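Local coordinates for MAU2 chromatid cohesion factor homolog (Saccharomyces cerevisiae, PDB 4XDN), which forms a complex with SCC2 that is required for the cohesin complex to associate with chromosomes, and so takes part in sister chromatid cohesion, at residues 216-219 and 220-224; 236-239 and 240-243; 333-337 and 338-342; 455-458 and 459-463; 508-511 and 512-516. One frame throughout, in Å; residues are numbered along the deposited sequence.

Contact 1: residues 216-219 and 220-224; sequences FLNL and CYVNY
Phe216 lays one face of its ring under the sulfur of Cys220, one helical turn further on. SG of Cys220 stands 3.9 Å from the centroid of the Phe216 ring and 24° off the ring normal, displaced toward the CZ end of the ring, and so makes a sulfur-aromatic contact over the face. The two first torsions bring this about: CG of Phe216 lies opposite its own N (chi1 162°), while SG of Cys220 swings back beside the backbone N (chi1 -65°), toward the preceding turn. Between the same two residues, Cys220 N donates to Phe216 O at 3.1 Å, the donor lying in the carbonyl plane. Leu217 meets the following turn through its backbone, its carbonyl O taking the N-H of Tyr221, and CB of Cys220 also rests 3.4 Å from Leu217 O. Asn218 O accepts from Val222 N in a nearly straight bond of 2.9 Å and is also brushed by Val222 CG2 at 3.3 Å, while the Asn218 amide runs slantwise past the same methyl group. OD1 of Asn218 faces the edge of the Tyr221 ring, near its plane, and ND2 makes a weak hydrogen bond to Ala236 O of helix 234-241. Leu219 O closes the series by accepting from Asn223 N at 3.0 Å. The whole is a regular alpha-helical turn pattern, i to i+4, with every residue buried. Helix 212-228 is wedged among its neighbours: Leu217 and Tyr221 face helix 193-206, where Tyr221 stacks on Phe200; Asn218 and Leu219 meet helix 234-241; and Phe216, Leu219 and Asn223 lie against helix 250-266.

Contact 2: residues 236-239 and 240-243; sequences ALQE and LRST
Arg241 folds back over the preceding turn, its guanidinium covering the backbone of Leu237 and Gln238. Leu237 O lies 3.9 Å from that plane, over its centre, and Gln238 N approaches the same face nearer the rim. On one flank NH1 of Arg241 reaches CG of Leu237 at 3.7 Å; on the other NH2 meets CG of Gln238 at 3.6 Å, the amide and guanidinium planes being inclined by 44°. The bend at chi3 (-76°) turns the chain back so that the group lies along the helix. Beneath it the backbone bond from Arg241 N to Leu237 O is 3.0 Å long. These are the last turns of helix 234-241, where side-chain hydroxyls join the backbone in serving the carbonyls. Ser242 N still bonds Gln238 O, whereas OG of Ser242 donates to Glu239 O at 3.0 Å, coming from above the carbonyl plane. OG1 of Thr243 lies 3.1 Å from Glu239 O and 2.9 Å from Leu240 O. Further out, Trp215 NE1 of helix 212-228 is hydrogen-bonded to Ser242 OG, and Glu234 makes weak polar contacts with both Arg241 NH2 and Gln238 NE2. Leu240 packs on Leu219 of helix 212-228 and on Ile263 of helix 250-266.

Contact 3: residues 333-337 and 338-342; sequences IVNCY and DEKGN. With SO4 (sulfate ion), chain F.
Asn335 and Asp338 meet at the start of helix 339-360, where Asp338 is the N-cap: its OD1 accepts the N-H of Gly341 at 3.1 Å and 160°, the donor standing above the carboxylate plane. CB of Asn335 sits 3.1 Å from Asp338 OD1 and 3.6 Å from Lys340 CB, so it lies against both the capping carboxylate and the first turn of the helix. With CG placed beside the backbone N (chi1 -62°), the amide passes obliquely over the aliphatic part of Lys340, CG of Asn335 lying 3.5 Å from Lys340 CD. OD1 of Asn335 also lies near that methylene, but its hydrogen-bonding partner is Lys559 NZ. ND2 of Asn335 donates to O4 of a sulfate ion, probably from the crystallisation liquor, though the 2.5 Å distance is shorter than usual and its exact value is doubtful. Lys559 NZ and Lys560 N bind the same sulfate, so this helix start and the 559-560 segment share one anion. The carbonyl O of Cys336 accepts from Arg345 NH2. That same oxygen receives a CA-H...O contact from Gly341, CA lying 3.4 Å from Cys336 O with an angle of 155° at the hydrogen.

Contact 4: residues 455-458 and 459-463; sequences NCYT and VQAAR. With SO4 (sulfate ion), chain G.
Tyr457 and Ala461 make a light apolar touch on this helical stretch, CE1 of the Tyr457 ring meeting CB of Ala461 at 4.1 Å, obliquely to the ring plane. The tight part is the buried backbone and the carbons pressed on its carbonyls. Ala461 N donates to Tyr457 O at 2.8 Å, and Ala462 N to Thr458 O at 2.9 Å, while the small CB of Ala461 settles 3.2 Å from Tyr457 O. CG of Gln460, lying beside its own backbone N (chi1 -65°), comes to 3.1 Å from Cys456 O, and CG2 of Val459 lies close to Asn455 O. Tyr457 reaches on to bond its hydroxyl to Ser512 of helix 499-513, and its ring meets Trp483 of helix 472-490. Toward the solvent side lies Arg463, which is partly exposed and follows the buried residues. Its chain is extended as far as NE, and one face of the guanidinium rests on CG1 of Val459, 3.5 Å above the plane. At the edge NH1 of Arg463 gives a nearly straight hydrogen bond (171°) to O3 of a sulfate ion, in the guanidinium plane. Val432 N also binds that ion, which probably came from the crystallisation liquor. A second protein chain covers part of this stretch as well: its backbone bonds Asn455 OD1, and its apolar side chains pack on Thr458 and Ala461. The pattern is that of an alpha helix in a largely helical array, packed between helices 432-440, 472-490 and 499-513 and adjoining a partner chain.

Contact 5: residues 508-511 and 512-516; sequences LWLF and SHFEP
Trp509 lies flat against the imidazole of His513, an offset stack at the C-terminal end of helix 499-513, where the regular backbone bonding weakens and the chain leaves the helix. The Trp509 five-membered ring and the His513 ring have centroids 3.6 Å apart and planes inclined by only 14°. CB of His513 meanwhile sits over the six-membered ring of Trp509 as a CH-pi contact, so the histidine covers both halves of the indole. One polar bond holds the imidazole in this position: ND1 of His513 donates to Trp509 O at 2.6 Å, the carbonyl oxygen lying almost in the imidazole plane. Together the stack and this bond fix the turn of the imidazole about its CB-CG bond. Beside them Ser512 turns its OG, squeezed between its own N and carbonyl carbon (chi1 58°), back onto the helix, 2.8 Å from Leu508 O and 2.9 Å from Trp509 O. The same OG has a further partner, Tyr457 on helix 446-466. The backbone bonds from Ser512 N to Leu508 O and from His513 N to Leu510 O are weak. Around the stack, Trp509 also stacks on Tyr532 and meets Trp483, while Phe511 packs on helix 562-575; Glu515 further along pairs with a basic side chain of another protein chain. Phe514, continuing in an extended conformation, lies alongside Leu510, both side chains pointing the same way, and CE1 of Phe514 touches CD2 of Leu510 at 3.8 Å.

How the contacts relate
Contacts 1, 4 and 5 are buried, whereas contacts 2 and 3 are partly exposed. Contacts 1 and 2 lie on consecutive helices, 212-228 and 234-241, and touch through Asn218 and Leu219; contacts 4 and 5 lie on helices 446-466 and 499-513 and touch each other, with centres about 12 Å apart. Contact 3, at a helix start, touches none of the others. Mid-helix contacts 1 and 4 rely on regular backbone bonds, with a sulfur-aromatic or small apolar touch added. At the helix ends, side chains take over backbone partners: hydroxyls in contacts 2 and 5, with an imidazole in the latter, and a carboxylate in contact 3. Sulfate ions adjoin contacts 3 and 4.

Contact 1: residues 216-219 and 220-224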
# COMPACT_ATOMS: atom_id res chain seq x y z
N PHE A 216 -2.06 -17.18 -8.95
CA PHE A 216 -2.75 -15.90 -8.88
C PHE A 216 -3.26 -15.63 -7.47
O PHE A 216 -3.05 -14.55 -6.91
CB PHE A 216 -3.92 -15.85 -9.86
CG PHE A 216 -4.91 -14.76 -9.56
CD1 PHE A 216 -4.59 -13.43 -9.77
CD2 PHE A 216 -6.16 -15.07 -9.05
CE1 PHE A 216 -5.50 -12.43 -9.49
CE2 PHE A 216 -7.07 -14.07 -8.76
CZ PHE A 216 -6.74 -12.75 -8.98
N LEU A 217 -3.93 -16.62 -6.89
CA LEU A 217 -4.48 -16.49 -5.55
C LEU A 217 -3.38 -16.28 -4.52
O LEU A 217 -3.56 -15.55 -3.55
CB LEU A 217 -5.29 -17.74 -5.18
CG LEU A 217 -6.57 -17.96 -5.99
CD1 LEU A 217 -7.09 -19.35 -5.73
CD2 LEU A 217 -7.61 -16.91 -5.65
N ASN A 218 -2.24 -16.92 -4.74
CA ASN A 218 -1.12 -16.79 -3.82
C ASN A 218 -0.54 -15.38 -3.88
O ASN A 218 -0.06 -14.86 -2.87
CB ASN A 218 -0.04 -17.82 -4.15
CG ASN A 218 1.12 -17.77 -3.17
OD1 ASN A 218 0.98 -18.17 -2.01
ND2 ASN A 218 2.26 -17.28 -3.62
N LEU A 219 -0.59 -14.76 -5.05
CA LEU A 219 -0.16 -13.37 -5.21
C LEU A 219 -1.10 -12.45 -4.45
O LEU A 219 -0.65 -11.50 -3.80
CB LEU A 219 -0.10 -12.99 -6.69
CG LEU A 219 1.02 -13.62 -7.50
CD1 LEU A 219 0.77 -13.45 -8.99
CD2 LEU A 219 2.36 -13.02 -7.12
N CYS A 220 -2.40 -12.72 -4.53
CA CYS A 220 -3.39 -11.97 -3.76
C CYS A 220 -3.08 -12.11 -2.28
O CYS A 220 -3.17 -11.14 -1.52
CB CYS A 220 -4.81 -12.48 -4.04
SG CYS A 220 -5.42 -12.23 -5.73
N TYR A 221 -2.70 -13.32 -1.88
CA TYR A 221 -2.39 -13.61 -0.48
C TYR A 221 -1.19 -12.80 -0.01
O TYR A 221 -1.28 -12.07 0.98
CB TYR A 221 -2.11 -15.11 -0.32
CG TYR A 221 -1.94 -15.58 1.11
CD1 TYR A 221 -2.50 -14.88 2.17
CD2 TYR A 221 -1.23 -16.74 1.39
CE1 TYR A 221 -2.35 -15.33 3.47
CE2 TYR A 221 -1.07 -17.19 2.68
CZ TYR A 221 -1.63 -16.48 3.72
OH TYR A 221 -1.48 -16.93 5.01
N VAL A 222 -0.08 -12.91 -0.73
CA VAL A 222 1.14 -12.21 -0.36
C VAL A 222 0.91 -10.70 -0.30
O VAL A 222 1.35 -10.04 0.64
CB VAL A 222 2.29 -12.53 -1.34
CG1 VAL A 222 3.51 -11.64 -1.08
CG2 VAL A 222 2.68 -14.00 -1.23
N ASN A 223 0.22 -10.17 -1.31
CA ASN A 223 -0.04 -8.73 -1.35
C ASN A 223 -0.88 -8.29 -0.16
O ASN A 223 -0.61 -7.24 0.44
CB ASN A 223 -0.75 -8.35 -2.65
CG ASN A 223 -0.37 -6.96 -3.15
OD1 ASN A 223 -0.34 -6.70 -4.35
ND2 ASN A 223 -0.05 -6.06 -2.22
N TYR A 224 -1.89 -9.08 0.19
CA TYR A 224 -2.70 -8.79 1.37
C TYR A 224 -1.84 -8.73 2.63
O TYR A 224 -1.97 -7.82 3.45
CB TYR A 224 -3.80 -9.83 1.55
CG TYR A 224 -4.28 -9.95 2.97
CD1 TYR A 224 -5.19 -9.05 3.50
CD2 TYR A 224 -3.82 -10.97 3.80
CE1 TYR A 224 -5.63 -9.15 4.81
CE2 TYR A 224 -4.25 -11.09 5.10
CZ TYR A 224 -5.15 -10.17 5.61
OH TYR A 224 -5.58 -10.29 6.91

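Contact 2: residues 236-239 and 240-243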
# COMPACT_ATOMS: atom_id res chain seq x y z
N ALA A 236 3.88 -19.82 1.46
CA ALA A 236 3.44 -18.75 0.56
C ALA A 236 4.65 -18.11 -0.13
O ALA A 236 4.58 -17.73 -1.29
CB ALA A 236 2.66 -17.70 1.33
N LEU A 237 5.75 -18.00 0.61
CA LEU A 237 6.98 -17.44 0.08
C LEU A 237 7.55 -18.34 -1.01
O LEU A 237 7.95 -17.86 -2.07
CB LEU A 237 8.01 -17.26 1.21
CG LEU A 237 8.64 -15.87 1.38
CD1 LEU A 237 7.58 -14.81 1.63
CD2 LEU A 237 9.64 -15.90 2.53
N GLN A 238 7.60 -19.64 -0.74
CA GLN A 238 8.09 -20.61 -1.72
C GLN A 238 7.15 -20.67 -2.92
O GLN A 238 7.59 -20.82 -4.06
CB GLN A 238 8.23 -21.99 -1.09
CG GLN A 238 9.31 -22.08 -0.03
CD GLN A 238 9.44 -23.48 0.56
OE1 GLN A 238 8.87 -24.44 0.04
NE2 GLN A 238 10.18 -23.59 1.65
N GLU A 239 5.85 -20.55 -2.66
CA GLU A 239 4.86 -20.57 -3.72
C GLU A 239 5.05 -19.36 -4.63
O GLU A 239 4.90 -19.45 -5.84
CB GLU A 239 3.44 -20.57 -3.14
CG GLU A 239 2.35 -20.88 -4.15
CD GLU A 239 2.37 -22.32 -4.62
OE1 GLU A 239 2.80 -23.20 -3.84
OE2 GLU A 239 1.95 -22.58 -5.77
N LEU A 240 5.39 -18.23 -4.02
CA LEU A 240 5.66 -17.00 -4.76
C LEU A 240 6.89 -17.16 -5.66
O LEU A 240 6.87 -16.78 -6.83
CB LEU A 240 5.87 -15.83 -3.80
CG LEU A 240 6.29 -14.48 -4.40
CD1 LEU A 240 5.20 -13.90 -5.30
CD2 LEU A 240 6.64 -13.50 -3.29
N ARG A 241 7.95 -17.74 -5.11
CA ARG A 241 9.20 -17.89 -5.84
C ARG A 241 9.07 -18.91 -6.98
O ARG A 241 9.75 -18.80 -8.00
CB ARG A 241 10.34 -18.30 -4.90
CG ARG A 241 10.76 -17.20 -3.93
CD ARG A 241 12.07 -17.54 -3.22
NE ARG A 241 11.89 -18.53 -2.15
CZ ARG A 241 11.71 -18.24 -0.87
NH1 ARG A 241 11.67 -16.98 -0.45
NH2 ARG A 241 11.55 -19.22 0.01
N SER A 242 8.20 -19.89 -6.81
CA SER A 242 8.03 -20.95 -7.80
C SER A 242 7.12 -20.53 -8.96
O SER A 242 7.00 -21.26 -9.94
CB SER A 242 7.47 -22.21 -7.14
OG SER A 242 6.13 -22.02 -6.72
N THR A 243 6.48 -19.37 -8.83
CA THR A 243 5.58 -18.86 -9.86
C THR A 243 6.26 -18.82 -11.22
O THR A 243 7.29 -18.16 -11.39
CB THR A 243 5.07 -17.45 -9.50
OG1 THR A 243 4.43 -17.49 -8.22
CG2 THR A 243 4.07 -16.95 -10.54

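Contact 3: residues 333-337 and 338-342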
# COMPACT_ATOMS: atom_id res chain seq x y z
N ILE A 333 16.56 5.63 0.36
CA ILE A 333 16.37 6.83 1.18
C ILE A 333 17.28 6.79 2.41
O ILE A 333 17.96 7.78 2.71
CB ILE A 333 14.91 6.98 1.66
CG1 ILE A 333 13.96 7.08 0.47
CG2 ILE A 333 14.76 8.19 2.57
CD1 ILE A 333 14.04 8.37 -0.31
N VAL A 334 17.28 5.66 3.11
CA VAL A 334 18.01 5.52 4.36
C VAL A 334 19.51 5.74 4.15
O VAL A 334 20.21 6.22 5.03
CB VAL A 334 17.77 4.13 5.01
CG1 VAL A 334 18.35 3.01 4.14
CG2 VAL A 334 18.34 4.08 6.41
N ASN A 335 20.00 5.39 2.96
CA ASN A 335 21.40 5.60 2.62
C ASN A 335 21.74 7.10 2.63
O ASN A 335 22.77 7.50 3.17
CB ASN A 335 21.73 4.98 1.26
CG ASN A 335 21.53 3.48 1.24
OD1 ASN A 335 20.44 2.98 0.95
ND2 ASN A 335 22.59 2.75 1.56
N CYS A 336 20.87 7.90 2.01
CA CYS A 336 20.82 9.35 2.22
C CYS A 336 21.98 10.16 1.64
O CYS A 336 21.79 10.93 0.70
CB CYS A 336 20.72 9.64 3.73
SG CYS A 336 20.57 11.38 4.14
N TYR A 337 23.17 10.02 2.21
CA TYR A 337 24.28 10.93 1.91
C TYR A 337 25.23 10.40 0.83
O TYR A 337 25.98 11.17 0.23
CB TYR A 337 25.08 11.20 3.19
CG TYR A 337 25.74 9.97 3.76
CD1 TYR A 337 25.04 9.12 4.61
CD2 TYR A 337 27.05 9.65 3.44
CE1 TYR A 337 25.63 7.99 5.13
CE2 TYR A 337 27.65 8.52 3.96
CZ TYR A 337 26.94 7.69 4.80
OH TYR A 337 27.54 6.57 5.32
N ASP A 338 25.19 9.09 0.60
CA ASP A 338 26.11 8.44 -0.34
C ASP A 338 25.53 8.37 -1.75
O ASP A 338 24.53 9.03 -2.05
CB ASP A 338 26.45 7.04 0.16
CG ASP A 338 25.23 6.14 0.23
OD1 ASP A 338 24.10 6.68 0.18
OD2 ASP A 338 25.39 4.91 0.34
N GLU A 339 26.15 7.57 -2.61
CA GLU A 339 25.72 7.44 -4.00
C GLU A 339 24.29 6.92 -4.10
O GLU A 339 23.53 7.35 -4.97
CB GLU A 339 26.67 6.51 -4.77
CG GLU A 339 26.57 5.02 -4.42
CD GLU A 339 27.02 4.69 -3.01
OE1 GLU A 339 27.94 5.37 -2.50
OE2 GLU A 339 26.46 3.75 -2.41
N LYS A 340 23.92 6.00 -3.22
CA LYS A 340 22.56 5.46 -3.21
C LYS A 340 21.55 6.56 -2.90
O LYS A 340 20.50 6.64 -3.52
CB LYS A 340 22.43 4.33 -2.19
CG LYS A 340 22.89 2.97 -2.71
CD LYS A 340 22.66 1.88 -1.68
CE LYS A 340 22.86 0.49 -2.26
NZ LYS A 340 24.26 0.26 -2.73
N GLY A 341 21.88 7.41 -1.93
CA GLY A 341 21.02 8.52 -1.58
C GLY A 341 20.87 9.50 -2.73
O GLY A 341 19.77 9.99 -3.00
N ASN A 342 21.97 9.77 -3.42
CA ASN A 342 21.96 10.66 -4.58
C ASN A 342 21.02 10.15 -5.67
O ASN A 342 20.41 10.94 -6.39
CB ASN A 342 23.37 10.83 -5.15
CG ASN A 342 24.22 11.78 -4.32
OD1 ASN A 342 23.84 12.18 -3.22
ND2 ASN A 342 25.38 12.14 -4.85
S SO4 F . 23.58 -0.79 1.59
O1 SO4 F . 24.72 -0.43 0.75
O2 SO4 F . 22.50 -1.32 0.75
O3 SO4 F . 23.99 -1.82 2.55
O4 SO4 F . 23.11 0.38 2.32

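Contact 4: residues 455-458 and 459-463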
# COMPACT_ATOMS: atom_id res chain seq x y z
N ASN A 455 10.53 6.45 19.31
CA ASN A 455 10.98 7.81 19.58
C ASN A 455 10.52 8.25 20.96
O ASN A 455 11.26 8.89 21.69
CB ASN A 455 10.47 8.79 18.52
CG ASN A 455 11.22 8.67 17.21
OD1 ASN A 455 12.42 8.43 17.18
ND2 ASN A 455 10.50 8.86 16.10
N CYS A 456 9.29 7.89 21.30
CA CYS A 456 8.72 8.24 22.60
C CYS A 456 9.50 7.56 23.72
O CYS A 456 9.73 8.16 24.77
CB CYS A 456 7.24 7.83 22.66
SG CYS A 456 6.40 8.33 24.18
N TYR A 457 9.91 6.32 23.49
CA TYR A 457 10.69 5.58 24.47
C TYR A 457 12.07 6.22 24.65
O TYR A 457 12.56 6.37 25.77
CB TYR A 457 10.85 4.12 24.06
CG TYR A 457 11.69 3.30 25.01
CD1 TYR A 457 13.07 3.21 24.84
CD2 TYR A 457 11.11 2.61 26.07
CE1 TYR A 457 13.85 2.47 25.71
CE2 TYR A 457 11.88 1.86 26.94
CZ TYR A 457 13.25 1.79 26.76
OH TYR A 457 14.01 1.05 27.63
N THR A 458 12.67 6.60 23.53
CA THR A 458 13.99 7.22 23.53
C THR A 458 13.98 8.51 24.34
O THR A 458 14.88 8.75 25.15
CB THR A 458 14.45 7.53 22.09
OG1 THR A 458 14.53 6.30 21.34
CG2 THR A 458 15.82 8.21 22.07
N VAL A 459 12.97 9.33 24.12
CA VAL A 459 12.82 10.58 24.85
C VAL A 459 12.66 10.32 26.35
O VAL A 459 13.34 10.92 27.17
CB VAL A 459 11.61 11.39 24.33
CG1 VAL A 459 11.27 12.56 25.25
CG2 VAL A 459 11.89 11.89 22.93
N GLN A 460 11.75 9.41 26.70
CA GLN A 460 11.47 9.11 28.10
C GLN A 460 12.70 8.50 28.78
O GLN A 460 12.97 8.79 29.94
CB GLN A 460 10.28 8.16 28.22
CG GLN A 460 8.95 8.74 27.74
CD GLN A 460 8.33 9.71 28.73
OE1 GLN A 460 9.02 10.54 29.33
NE2 GLN A 460 7.02 9.61 28.92
N ALA A 461 13.42 7.66 28.05
CA ALA A 461 14.62 7.02 28.59
C ALA A 461 15.72 8.05 28.80
O ALA A 461 16.49 7.96 29.76
CB ALA A 461 15.09 5.91 27.67
N ALA A 462 15.80 9.02 27.89
CA ALA A 462 16.76 10.10 28.02
C ALA A 462 16.45 10.93 29.26
O ALA A 462 17.35 11.41 29.94
CB ALA A 462 16.74 10.98 26.78
N ARG A 463 15.16 11.09 29.55
CA ARG A 463 14.73 11.89 30.69
C ARG A 463 14.97 11.14 32.00
O ARG A 463 15.34 11.74 33.01
CB ARG A 463 13.26 12.27 30.55
CG ARG A 463 13.02 13.29 29.45
CD ARG A 463 11.55 13.58 29.24
NE ARG A 463 11.35 14.58 28.20
CZ ARG A 463 10.16 15.07 27.85
NH1 ARG A 463 9.06 14.65 28.45
NH2 ARG A 463 10.09 15.99 26.90
S SO4 G . 6.11 16.44 26.37
O1 SO4 G . 6.95 15.91 25.30
O2 SO4 G . 4.74 16.61 25.89
O3 SO4 G . 6.12 15.51 27.49
O4 SO4 G . 6.64 17.73 26.81

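Contact 5: residues 508-511 and 512-516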
# COMPACT_ATOMS: atom_id res chain seq x y z
N LEU A 508 18.37 0.22 21.85
CA LEU A 508 17.62 1.08 22.76
C LEU A 508 17.46 0.43 24.13
O LEU A 508 17.48 1.12 25.16
CB LEU A 508 16.25 1.42 22.18
CG LEU A 508 16.23 2.37 20.97
CD1 LEU A 508 14.81 2.53 20.46
CD2 LEU A 508 16.83 3.73 21.31
N TRP A 509 17.28 -0.88 24.16
CA TRP A 509 17.15 -1.60 25.42
C TRP A 509 18.47 -1.55 26.19
O TRP A 509 18.48 -1.25 27.39
CB TRP A 509 16.75 -3.06 25.18
CG TRP A 509 16.32 -3.77 26.43
CD1 TRP A 509 15.04 -3.88 26.92
CD2 TRP A 509 17.16 -4.47 27.36
NE1 TRP A 509 15.04 -4.60 28.09
CE2 TRP A 509 16.33 -4.97 28.38
CE3 TRP A 509 18.53 -4.72 27.43
CZ2 TRP A 509 16.82 -5.71 29.46
CZ3 TRP A 509 19.02 -5.45 28.50
CH2 TRP A 509 18.17 -5.94 29.50
N LEU A 510 19.57 -1.82 25.50
CA LEU A 510 20.88 -1.83 26.14
C LEU A 510 21.29 -0.43 26.59
O LEU A 510 21.88 -0.27 27.66
CB LEU A 510 21.92 -2.41 25.18
CG LEU A 510 21.77 -3.91 24.88
CD1 LEU A 510 22.71 -4.34 23.77
CD2 LEU A 510 22.02 -4.74 26.13
N PHE A 511 20.97 0.58 25.79
CA PHE A 511 21.25 1.96 26.16
C PHE A 511 20.52 2.35 27.44
O PHE A 511 21.04 3.13 28.24
CB PHE A 511 20.85 2.92 25.03
CG PHE A 511 21.86 3.02 23.90
CD1 PHE A 511 23.09 2.38 23.96
CD2 PHE A 511 21.56 3.77 22.78
CE1 PHE A 511 23.99 2.48 22.92
CE2 PHE A 511 22.46 3.87 21.74
CZ PHE A 511 23.67 3.23 21.81
N SER A 512 19.33 1.80 27.63
CA SER A 512 18.48 2.19 28.75
C SER A 512 18.64 1.29 29.98
O SER A 512 18.05 1.56 31.03
CB SER A 512 17.01 2.19 28.31
OG SER A 512 16.63 0.92 27.82
N HIS A 513 19.45 0.23 29.85
CA HIS A 513 19.62 -0.74 30.94
C HIS A 513 21.08 -0.91 31.38
O HIS A 513 21.36 -1.69 32.28
CB HIS A 513 19.06 -2.10 30.52
CG HIS A 513 17.57 -2.15 30.46
ND1 HIS A 513 16.85 -1.73 29.36
CD2 HIS A 513 16.66 -2.55 31.38
CE1 HIS A 513 15.56 -1.89 29.60
NE2 HIS A 513 15.41 -2.38 30.82
N PHE A 514 22.00 -0.17 30.75
CA PHE A 514 23.42 -0.30 31.05
C PHE A 514 24.14 1.04 31.15
O PHE A 514 23.97 1.92 30.31
CB PHE A 514 24.12 -1.13 29.96
CG PHE A 514 24.03 -2.61 30.17
CD1 PHE A 514 22.95 -3.33 29.67
CD2 PHE A 514 25.02 -3.29 30.85
CE1 PHE A 514 22.87 -4.70 29.86
CE2 PHE A 514 24.95 -4.65 31.04
CZ PHE A 514 23.87 -5.36 30.54
N GLU A 515 24.95 1.19 32.19
CA GLU A 515 25.95 2.25 32.22
C GLU A 515 27.08 1.82 31.30
O GLU A 515 27.31 0.62 31.12
CB GLU A 515 26.45 2.50 33.64
CG GLU A 515 25.37 2.95 34.61
CD GLU A 515 25.94 3.45 35.93
OE1 GLU A 515 25.85 2.71 36.93
OE2 GLU A 515 26.48 4.58 35.95
N PRO A 516 27.81 2.78 30.70
CA PRO A 516 27.69 4.23 30.84
C PRO A 516 26.85 4.85 29.72
O PRO A 516 27.13 5.97 29.29
CB PRO A 516 29.14 4.68 30.76
CG PRO A 516 29.74 3.73 29.75
CD PRO A 516 28.97 2.42 29.88